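CSEP0064 putative effector protein (PDB 6FMB) binds host RNA without cleaving it and protects host ribosomal RNA from degradation induced by ribosome-inactivating proteins, which prevents host cell death. Local coordinates at residues I12-R15 with N16-A20. Sequence-based numbering, arbitrary orientation.
Sequences IPER and NVRAA
P13 O takes two weak hydrogen bonds from the first turn of the helix, from N16 N at 3.0 Å and V17 N at 3.4 Å. The next bond is sounder: R18 N reaches E14 O at 3.0 Å, with an N-H...O angle of 167°. A19 N then binds R15 O at 3.0 Å. P13 is the N-cap residue, between strand 10-13 and helix 14-24 of this RNase-like fold. The amide of N16 lies beside the proline ring, its ND2 3.7 Å from P13 CD. The same ND2 donates to the carbonyl oxygens of E57 and S59, which ties the helix start to the segment following strand 51-56. In one conformer of R15, a water joins N16 OD1 to R15 NE, while R15 NH1 forms a salt bridge with D60. On the outer side, in one conformer of E14, OE1 makes a salt bridge with R18 NH2 at 3.3 Å, its hydrogen bond weak. OE1 lies at the guanidinium edge, in its plane, while the carboxylate and guanidinium planes are 85° apart. A bend at chi3 (-47°) folds the R18 chain back, and R15 CA lies over one guanidinium face, offset toward its rim. Inward, I12 CG2 packs on V17 CG2 at 3.8 Å, and both side chains also touch strand 4-7.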
loop_
_atom_site.group_PDB
_atom_site.type_symbol
_atom_site.label_atom_id
_atom_site.label_comp_id
_atom_site.label_asym_id
_atom_site.label_seq_id
_atom_site.Cartn_x
_atom_site.Cartn_y
_atom_site.Cartn_z
ATOM N N ILE A 12 -3.554 -0.996 -11.125
ATOM C CA ILE A 12 -2.554 -1.628 -10.264
ATOM C C ILE A 12 -2.967 -3.096 -10.130
ATOM O O ILE A 12 -4.047 -3.393 -9.583
ATOM C CB ILE A 12 -2.495 -0.972 -8.871
ATOM C CG1 ILE A 12 -2.263 0.547 -8.948
ATOM C CG2 ILE A 12 -1.424 -1.662 -8.015
ATOM C CD1 ILE A 12 -1.089 1.006 -9.756
ATOM N N PRO A 13 -2.114 -4.017 -10.635
ATOM C CA PRO A 13 -2.460 -5.423 -10.542
ATOM C C PRO A 13 -2.719 -5.905 -9.108
ATOM O O PRO A 13 -1.967 -5.561 -8.208
ATOM C CB PRO A 13 -1.203 -6.119 -11.105
ATOM C CG PRO A 13 -0.527 -5.129 -11.973
ATOM C CD PRO A 13 -0.834 -3.808 -11.342
ATOM N N GLU A 14 -3.734 -6.742 -8.921
ATOM C CA GLU A 14 -4.042 -7.265 -7.573
ATOM C C GLU A 14 -2.838 -7.979 -6.922
ATOM O O GLU A 14 -2.623 -7.850 -5.717
ATOM C CB GLU A 14 -5.263 -8.214 -7.607
ATOM C CG GLU A 14 -5.746 -8.680 -6.233
ATOM C CD GLU A 14 -6.581 -9.960 -6.267
ATOM O OE1 GLU A 14 -6.565 -10.670 -5.252
ATOM O OE2 GLU A 14 -7.219 -10.279 -7.291
ATOM N N ARG A 15 -2.080 -8.734 -7.737
ATOM C CA ARG A 15 -0.963 -9.494 -7.173
ATOM C C ARG A 15 0.124 -8.582 -6.606
ATOM O O ARG A 15 0.839 -8.963 -5.661
ATOM C CB ARG A 15 -0.396 -10.500 -8.181
ATOM C CG ARG A 15 0.501 -9.964 -9.287
ATOM C CD ARG A 15 0.758 -11.097 -10.289
ATOM N NE ARG A 15 1.913 -10.924 -11.163
ATOM C CZ ARG A 15 2.423 -11.886 -11.946
ATOM N NH1 ARG A 15 3.475 -11.625 -12.754
ATOM N NH2 ARG A 15 1.883 -13.128 -11.934
ATOM N N ASN A 16 0.246 -7.377 -7.183
ATOM C CA ASN A 16 1.198 -6.393 -6.655
ATOM C C ASN A 16 0.771 -5.878 -5.282
ATOM O O ASN A 16 1.592 -5.679 -4.380
ATOM C CB ASN A 16 1.382 -5.183 -7.603
ATOM C CG ASN A 16 2.166 -5.502 -8.865
ATOM O OD1 ASN A 16 2.554 -6.631 -9.102
ATOM N ND2 ASN A 16 2.420 -4.474 -9.657
ATOM N N VAL A 17 -0.535 -5.657 -5.117
ATOM C CA VAL A 17 -1.066 -5.192 -3.858
ATOM C C VAL A 17 -0.886 -6.284 -2.799
ATOM O O VAL A 17 -0.428 -5.991 -1.699
ATOM C CB VAL A 17 -2.546 -4.757 -3.996
ATOM C CG1 VAL A 17 -3.170 -4.427 -2.646
ATOM C CG2 VAL A 17 -2.648 -3.559 -4.947
ATOM N N ARG A 18 -1.192 -7.535 -3.149
ATOM C CA ARG A 18 -1.004 -8.642 -2.216
ATOM C C ARG A 18 0.474 -8.785 -1.813
ATOM O O ARG A 18 0.786 -9.017 -0.643
ATOM C CB ARG A 18 -1.508 -9.956 -2.828
ATOM C CG ARG A 18 -2.998 -10.161 -3.054
ATOM C CD ARG A 18 -3.272 -11.673 -3.268
ATOM N NE ARG A 18 -2.331 -12.304 -4.237
ATOM C CZ ARG A 18 -2.571 -12.494 -5.539
ATOM N NH1 ARG A 18 -1.643 -13.032 -6.327
ATOM N NH2 ARG A 18 -3.726 -12.133 -6.074
ATOM N N ALA A 19 1.394 -8.635 -2.770
ATOM C CA ALA A 19 2.838 -8.680 -2.467
ATOM C C ALA A 19 3.213 -7.544 -1.507
ATOM O O ALA A 19 4.010 -7.743 -0.585
ATOM C CB ALA A 19 3.657 -8.607 -3.738
ATOM N N ALA A 20 2.677 -6.352 -1.738
ATOM C CA ALA A 20 2.981 -5.215 -0.847
ATOM C C ALA A 20 2.483 -5.454 0.587
ATOM O O ALA A 20 3.124 -4.982 1.531
ATOM C CB ALA A 20 2.446 -3.912 -1.420
HETATM O O HOH W 1 4.045 -8.572 -10.509
#